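Local coordinates for ParM protein (PDB 3JS6) that probably polymerises into actin-like filaments that segregate plasmid DNA in Staphylococcus aureus, at residues V177-S187 and D199-E210. Numbering follows the deposited sequence.
Sequences VFKAFTEGKYS and DTYQNMKRVEEE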
ATOM      1  N   VAL A 177      -1.322  20.106  -7.908  1.00 26.19           N
ATOM      2  CA  VAL A 177      -0.051  19.463  -8.198  1.00 30.14           C
ATOM      3  C   VAL A 177       0.969  20.579  -8.406  1.00 33.19           C
ATOM      4  O   VAL A 177       0.598  21.667  -8.853  1.00 34.27           O
ATOM      5  CB  VAL A 177      -0.145  18.628  -9.478  1.00 30.82           C
ATOM      6  CG1 VAL A 177      -1.182  17.525  -9.301  1.00 35.65           C
ATOM      7  CG2 VAL A 177      -0.527  19.520 -10.641  1.00 38.08           C
ATOM      8  N   PHE A 178       2.240  20.326  -8.088  1.00 27.06           N
ATOM      9  CA  PHE A 178       3.272  21.352  -8.263  1.00 22.36           C
ATOM     10  C   PHE A 178       3.354  21.704  -9.741  1.00 26.53           C
ATOM     11  O   PHE A 178       3.208  20.846 -10.602  1.00 24.56           O
ATOM     12  CB  PHE A 178       4.642  20.858  -7.776  1.00 28.21           C
ATOM     13  CG  PHE A 178       4.725  20.606  -6.283  1.00 31.27           C
ATOM     14  CD1 PHE A 178       3.763  21.119  -5.403  1.00 30.05           C
ATOM     15  CD2 PHE A 178       5.783  19.868  -5.754  1.00 31.07           C
ATOM     16  CE1 PHE A 178       3.857  20.891  -4.021  1.00 38.07           C
ATOM     17  CE2 PHE A 178       5.889  19.634  -4.374  1.00 32.94           C
ATOM     18  CZ  PHE A 178       4.927  20.144  -3.504  1.00 33.48           C
ATOM     19  N   LYS A 179       3.570  22.976 -10.042  1.00 32.26           N
ATOM     20  CA  LYS A 179       3.671  23.381 -11.435  1.00 38.30           C
ATOM     21  C   LYS A 179       4.654  22.509 -12.210  1.00 36.71           C
ATOM     22  O   LYS A 179       4.333  22.027 -13.294  1.00 39.48           O
ATOM     23  CB  LYS A 179       4.070  24.848 -11.523  1.00 39.84           C
ATOM     24  CG  LYS A 179       3.159  25.754 -10.691  1.00 44.54           C
ATOM     25  CD  LYS A 179       3.495  27.240 -10.868  1.00 54.41           C
ATOM     26  CE  LYS A 179       2.979  28.085  -9.706  1.00 55.31           C
ATOM     27  NZ  LYS A 179       3.833  27.896  -8.485  1.00 60.64           N
ATOM     28  N   ALA A 180       5.840  22.281 -11.656  1.00 33.49           N
ATOM     29  CA  ALA A 180       6.824  21.470 -12.352  1.00 32.94           C
ATOM     30  C   ALA A 180       6.302  20.088 -12.753  1.00 35.45           C
ATOM     31  O   ALA A 180       6.673  19.558 -13.803  1.00 32.26           O
ATOM     32  CB  ALA A 180       8.068  21.311 -11.495  1.00 38.34           C
ATOM     33  N   PHE A 181       5.438  19.511 -11.923  1.00 36.46           N
ATOM     34  CA  PHE A 181       4.906  18.179 -12.184  1.00 35.97           C
ATOM     35  C   PHE A 181       4.018  18.106 -13.422  1.00 32.14           C
ATOM     36  O   PHE A 181       3.995  17.088 -14.105  1.00 32.96           O
ATOM     37  CB  PHE A 181       4.133  17.681 -10.951  1.00 34.43           C
ATOM     38  CG  PHE A 181       3.638  16.267 -11.070  1.00 30.88           C
ATOM     39  CD1 PHE A 181       4.527  15.213 -11.208  1.00 36.61           C
ATOM     40  CD2 PHE A 181       2.272  15.993 -11.055  1.00 37.26           C
ATOM     41  CE1 PHE A 181       4.067  13.895 -11.331  1.00 44.04           C
ATOM     42  CE2 PHE A 181       1.799  14.686 -11.174  1.00 39.14           C
ATOM     43  CZ  PHE A 181       2.702  13.632 -11.312  1.00 37.28           C
ATOM     44  N   THR A 182       3.302  19.185 -13.716  1.00 32.77           N
ATOM     45  CA  THR A 182       2.401  19.198 -14.868  1.00 35.20           C
ATOM     46  C   THR A 182       3.122  19.012 -16.199  1.00 35.85           C
ATOM     47  O   THR A 182       2.541  18.488 -17.156  1.00 32.81           O
ATOM     48  CB  THR A 182       1.575  20.512 -14.933  1.00 35.97           C
ATOM     49  OG1 THR A 182       2.448  21.621 -15.165  1.00 36.45           O
ATOM     50  CG2 THR A 182       0.835  20.740 -13.632  1.00 40.52           C
ATOM     51  N   GLU A 183       4.365  19.450 -16.298  1.00 29.07           N
ATOM     52  CA  GLU A 183       5.101  19.281 -17.541  1.00 40.07           C
ATOM     53  C   GLU A 183       6.495  18.719 -17.297  1.00 35.80           C
ATOM     54  O   GLU A 183       7.441  19.081 -17.982  1.00 34.74           O
ATOM     55  CB  GLU A 183       5.191  20.609 -18.295  1.00 47.89           C
ATOM     56  CG  GLU A 183       4.938  21.833 -17.429  1.00 59.56           C
ATOM     57  CD  GLU A 183       5.061  23.130 -18.204  1.00 61.21           C
ATOM     58  OE1 GLU A 183       4.119  23.466 -18.952  1.00 66.10           O
ATOM     59  OE2 GLU A 183       6.099  23.810 -18.062  1.00 65.90           O
ATOM     60  N   GLY A 184       6.635  17.813 -16.340  1.00 31.22           N
ATOM     61  CA  GLY A 184       7.935  17.244 -16.069  1.00 24.60           C
ATOM     62  C   GLY A 184       7.969  15.760 -16.290  1.00 26.56           C
ATOM     63  O   GLY A 184       6.957  15.150 -16.621  1.00 26.94           O
ATOM     64  N   LYS A 185       9.152  15.179 -16.125  1.00 24.16           N
ATOM     65  CA  LYS A 185       9.350  13.744 -16.289  1.00 28.33           C
ATOM     66  C   LYS A 185       9.790  13.213 -14.931  1.00 30.60           C
ATOM     67  O   LYS A 185      10.763  13.704 -14.336  1.00 26.44           O
ATOM     68  CB  LYS A 185      10.416  13.482 -17.343  1.00 29.62           C
ATOM     69  CG  LYS A 185      10.595  12.029 -17.699  1.00 33.02           C
ATOM     70  CD  LYS A 185      11.371  11.911 -19.001  1.00 43.43           C
ATOM     71  CE  LYS A 185      11.755  10.480 -19.306  1.00 32.26           C
ATOM     72  NZ  LYS A 185      12.301  10.360 -20.681  1.00 41.74           N
ATOM     73  N   TYR A 186       9.056  12.230 -14.427  1.00 23.13           N
ATOM     74  CA  TYR A 186       9.351  11.679 -13.109  1.00 17.85           C
ATOM     75  C   TYR A 186       9.280  10.190 -13.150  1.00 22.04           C
ATOM     76  O   TYR A 186       8.490   9.631 -13.905  1.00 24.72           O
ATOM     77  CB  TYR A 186       8.317  12.146 -12.081  1.00 25.35           C
ATOM     78  CG  TYR A 186       8.324  13.625 -11.834  1.00 27.54           C
ATOM     79  CD1 TYR A 186       7.848  14.505 -12.795  1.00 31.43           C
ATOM     80  CD2 TYR A 186       8.859  14.152 -10.658  1.00 22.98           C
ATOM     81  CE1 TYR A 186       7.905  15.887 -12.593  1.00 36.81           C
ATOM     82  CE2 TYR A 186       8.924  15.525 -10.446  1.00 27.27           C
ATOM     83  CZ  TYR A 186       8.445  16.383 -11.418  1.00 29.84           C
ATOM     84  OH  TYR A 186       8.495  17.740 -11.229  1.00 46.03           O
ATOM     85  N   SER A 187      10.069   9.540 -12.304  1.00 18.18           N
ATOM     86  CA  SER A 187      10.019   8.100 -12.263  1.00 20.46           C
ATOM     87  C   SER A 187       9.867   7.675 -10.829  1.00 24.51           C
ATOM     88  O   SER A 187      10.345   8.338  -9.904  1.00 29.25           O
ATOM     89  CB  SER A 187      11.283   7.483 -12.869  1.00 29.79           C
ATOM     90  OG  SER A 187      11.350   7.725 -14.267  1.00 23.80           O
ATOM     91  N   ASP A 199       8.229   3.113 -12.844  1.00 20.50           N
ATOM     92  CA  ASP A 199       7.089   3.666 -13.555  1.00 26.04           C
ATOM     93  C   ASP A 199       7.451   5.097 -13.875  1.00 26.53           C
ATOM     94  O   ASP A 199       7.754   5.892 -12.977  1.00 26.21           O
ATOM     95  CB  ASP A 199       5.826   3.630 -12.680  1.00 24.27           C
ATOM     96  CG  ASP A 199       5.201   2.255 -12.640  1.00 33.36           C
ATOM     97  OD1 ASP A 199       4.617   1.836 -13.652  1.00 33.20           O
ATOM     98  OD2 ASP A 199       5.319   1.574 -11.607  1.00 38.83           O
ATOM     99  N   THR A 200       7.407   5.423 -15.155  1.00 21.95           N
ATOM    100  CA  THR A 200       7.771   6.756 -15.616  1.00 20.43           C
ATOM    101  C   THR A 200       6.570   7.565 -16.079  1.00 26.18           C
ATOM    102  O   THR A 200       5.675   7.057 -16.748  1.00 28.00           O
ATOM    103  CB  THR A 200       8.824   6.632 -16.719  1.00 24.39           C
ATOM    104  OG1 THR A 200      10.025   6.098 -16.136  1.00 27.35           O
ATOM    105  CG2 THR A 200       9.129   7.965 -17.353  1.00 25.63           C
ATOM    106  N   TYR A 201       6.560   8.828 -15.686  1.00 24.13           N
ATOM    107  CA  TYR A 201       5.481   9.745 -16.001  1.00 20.79           C
ATOM    108  C   TYR A 201       6.018  10.977 -16.703  1.00 24.70           C
ATOM    109  O   TYR A 201       7.067  11.499 -16.341  1.00 28.87           O
ATOM    110  CB  TYR A 201       4.772  10.170 -14.697  1.00 23.54           C
ATOM    111  CG  TYR A 201       3.849   9.121 -14.119  1.00 25.77           C
ATOM    112  CD1 TYR A 201       4.342   7.948 -13.545  1.00 32.73           C
ATOM    113  CD2 TYR A 201       2.469   9.280 -14.206  1.00 27.69           C
ATOM    114  CE1 TYR A 201       3.467   6.952 -13.074  1.00 29.77           C
ATOM    115  CE2 TYR A 201       1.597   8.307 -13.748  1.00 35.25           C
ATOM    116  CZ  TYR A 201       2.096   7.142 -13.188  1.00 38.61           C
ATOM    117  OH  TYR A 201       1.201   6.172 -12.778  1.00 43.94           O
ATOM    118  N   GLN A 202       5.290  11.446 -17.703  1.00 24.91           N
ATOM    119  CA  GLN A 202       5.671  12.646 -18.433  1.00 25.32           C
ATOM    120  C   GLN A 202       4.399  13.481 -18.564  1.00 30.17           C
ATOM    121  O   GLN A 202       3.362  12.998 -19.055  1.00 27.69           O
ATOM    122  CB  GLN A 202       6.216  12.289 -19.816  1.00 31.01           C
ATOM    123  CG  GLN A 202       6.472  13.504 -20.717  1.00 41.50           C
ATOM    124  CD  GLN A 202       7.829  14.147 -20.487  1.00 40.21           C
ATOM    125  OE1 GLN A 202       8.861  13.541 -20.753  1.00 38.56           O
ATOM    126  NE2 GLN A 202       7.827  15.383 -19.993  1.00 36.12           N
ATOM    127  N   ASN A 203       4.468  14.723 -18.112  1.00 27.56           N
ATOM    128  CA  ASN A 203       3.306  15.611 -18.164  1.00 34.68           C
ATOM    129  C   ASN A 203       2.106  14.892 -17.576  1.00 35.16           C
ATOM    130  O   ASN A 203       1.040  14.811 -18.201  1.00 35.58           O
ATOM    131  CB  ASN A 203       2.999  16.045 -19.605  1.00 34.03           C
ATOM    132  CG  ASN A 203       4.214  16.645 -20.305  1.00 37.88           C
ATOM    133  OD1 ASN A 203       5.106  17.192 -19.661  1.00 39.62           O
ATOM    134  ND2 ASN A 203       4.246  16.547 -21.629  1.00 44.81           N
HETATM  135  N   MSE A 204       2.319  14.325 -16.392  1.00 31.11           N
HETATM  136  CA  MSE A 204       1.287  13.634 -15.636  1.00 33.93           C
HETATM  137  C   MSE A 204       0.720  12.371 -16.213  1.00 32.51           C
HETATM  138  O   MSE A 204      -0.262  11.854 -15.686  1.00 32.42           O
HETATM  139  CB  MSE A 204       0.128  14.585 -15.346  1.00 37.92           C
HETATM  140  CG  MSE A 204       0.529  15.763 -14.486  1.00 45.78           C
HETATM  141 SE   MSE A 204      -0.982  16.835 -13.965  1.00 63.50          SE
HETATM  142  CE  MSE A 204      -1.334  17.648 -15.742  1.00  9.84           C
ATOM    143  N   LYS A 205       1.307  11.857 -17.284  1.00 25.13           N
ATOM    144  CA  LYS A 205       0.767  10.635 -17.848  1.00 22.62           C
ATOM    145  C   LYS A 205       1.833   9.554 -17.866  1.00 26.15           C
ATOM    146  O   LYS A 205       2.967   9.805 -18.267  1.00 23.60           O
ATOM    147  CB  LYS A 205       0.247  10.891 -19.270  1.00 34.68           C
ATOM    148  CG  LYS A 205      -0.598   9.756 -19.799  1.00 45.44           C
ATOM    149  CD  LYS A 205      -1.016   9.963 -21.238  1.00 60.18           C
ATOM    150  CE  LYS A 205      -1.445  11.090 -21.584  0.50 61.72           C
ATOM    151  N   ARG A 206       1.465   8.348 -17.449  1.00 20.25           N
ATOM    152  CA  ARG A 206       2.430   7.260 -17.413  1.00 28.39           C
ATOM    153  C   ARG A 206       2.912   6.898 -18.804  1.00 30.80           C
ATOM    154  O   ARG A 206       2.120   6.817 -19.745  1.00 28.62           O
ATOM    155  CB  ARG A 206       1.809   6.039 -16.741  1.00 26.51           C
ATOM    156  CG  ARG A 206       2.700   4.807 -16.683  1.00 24.80           C
ATOM    157  CD  ARG A 206       2.042   3.807 -15.739  1.00 42.75           C
ATOM    158  NE  ARG A 206       2.845   2.614 -15.534  1.00 36.07           N
ATOM    159  CZ  ARG A 206       2.919   1.612 -16.397  1.00 30.53           C
ATOM    160  NH1 ARG A 206       2.229   1.665 -17.529  1.00 39.01           N
ATOM    161  NH2 ARG A 206       3.687   0.564 -16.130  1.00 26.34           N
ATOM    162  N   VAL A 207       4.219   6.691 -18.927  1.00 27.71           N
ATOM    163  CA  VAL A 207       4.848   6.308 -20.194  1.00 28.15           C
ATOM    164  C   VAL A 207       5.220   4.822 -20.132  1.00 27.99           C
ATOM    165  O   VAL A 207       6.267   4.448 -19.577  1.00 23.20           O
ATOM    166  CB  VAL A 207       6.139   7.108 -20.451  1.00 26.68           C
ATOM    167  CG1 VAL A 207       6.652   6.797 -21.834  1.00 37.24           C
ATOM    168  CG2 VAL A 207       5.877   8.613 -20.313  1.00 27.51           C
ATOM    169  N   GLU A 208       4.374   3.967 -20.701  1.00 23.33           N
ATOM    170  CA  GLU A 208       4.667   2.545 -20.657  1.00 36.00           C
ATOM    171  C   GLU A 208       5.971   2.185 -21.335  1.00 33.63           C
ATOM    172  O   GLU A 208       6.673   1.283 -20.877  1.00 44.77           O
ATOM    173  CB  GLU A 208       3.543   1.708 -21.262  1.00 42.43           C
ATOM    174  CG  GLU A 208       3.914   0.220 -21.307  1.00 58.34           C
ATOM    175  CD  GLU A 208       4.181  -0.413 -19.940  1.00 69.17           C
ATOM    176  OE1 GLU A 208       5.125   0.019 -19.250  1.00 70.90           O
ATOM    177  OE2 GLU A 208       3.460  -1.364 -19.554  1.00 68.52           O
ATOM    178  N   GLU A 209       6.310   2.882 -22.410  1.00 34.43           N
ATOM    179  CA  GLU A 209       7.557   2.593 -23.118  1.00 42.44           C
ATOM    180  C   GLU A 209       8.796   2.857 -22.253  1.00 41.61           C
ATOM    181  O   GLU A 209       9.885   2.377 -22.563  1.00 44.34           O
ATOM    182  CB  GLU A 209       7.665   3.437 -24.389  1.00 40.80           C
ATOM    183  CG  GLU A 209       6.411   3.453 -25.240  1.00 64.03           C
ATOM    184  CD  GLU A 209       6.512   4.434 -26.398  1.00 73.34           C
ATOM    185  OE1 GLU A 209       7.410   4.264 -27.262  1.00 76.03           O
ATOM    186  OE2 GLU A 209       5.691   5.376 -26.443  1.00 76.53           O
ATOM    187  N   GLU A 210       8.639   3.630 -21.181  1.00 35.36           N
ATOM    188  CA  GLU A 210       9.783   3.928 -20.315  1.00 33.46           C
ATOM    189  C   GLU A 210       9.616   3.398 -18.894  1.00 34.42           C
ATOM    190  O   GLU A 210      10.244   3.885 -17.959  1.00 29.11           O
ATOM    191  CB  GLU A 210      10.036   5.432 -20.274  1.00 30.69           C
ATOM    192  CG  GLU A 210      10.214   6.075 -21.653  1.00 42.65           C
ATOM    193  CD  GLU A 210      10.438   7.577 -21.570  1.00 47.49           C
ATOM    194  OE1 GLU A 210       9.665   8.263 -20.868  1.00 45.96           O
ATOM    195  OE2 GLU A 210      11.382   8.071 -22.213  1.00 55.15           O
TER
HETATM  196  O   HOH W   1       4.618  14.550 -15.066  1.00 27.73           O
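Lys185 reaches across the neighbouring strand to form a salt bridge with Glu210, NZ 2.9 Å from Glu210 OE2, on the syn side but 30° out of the carboxylate plane; the extended chain, with CG anti to the backbone N (chi1 -174°), carries the ammonium that far, and Val285 O also accepts from it. On the same face Ser187 OG donates to Thr200 OG1 (2.8 Å), which in turn donates to Glu210 O, a short chain of hydrogen bonds linking two buried side chains to the backbone of Glu210. The backbones pair antiparallel: Tyr186 and Tyr201 exchange two hydrogen bonds, the shorter from Tyr201 N to Tyr186 O at 2.7 Å. Further along, Asn203 N donates to Gly184 O, and a water bridges Phe181 O, Gly184 O and Met204 N, tying the weakly bonded helix 179-182 to the turn. Gln202 lays its OE1 against Lys185 CD (3.5 Å). Beyond, selenomethionine Met204 makes an oblique Met-aromatic contact with Phe181, its CG 3.7 Å from Phe181 CE2, while its CE nears Thr182 CB. Helix 162-169 covers the face bearing Tyr186 and Tyr201. The case illustrates an antiparallel meander: strands 185-191, 196-202 and, after a type I' turn (Gln202 to Lys205), 205-214 in the five-stranded mixed sheet of the RNase H-like fold of actin-like ATPases.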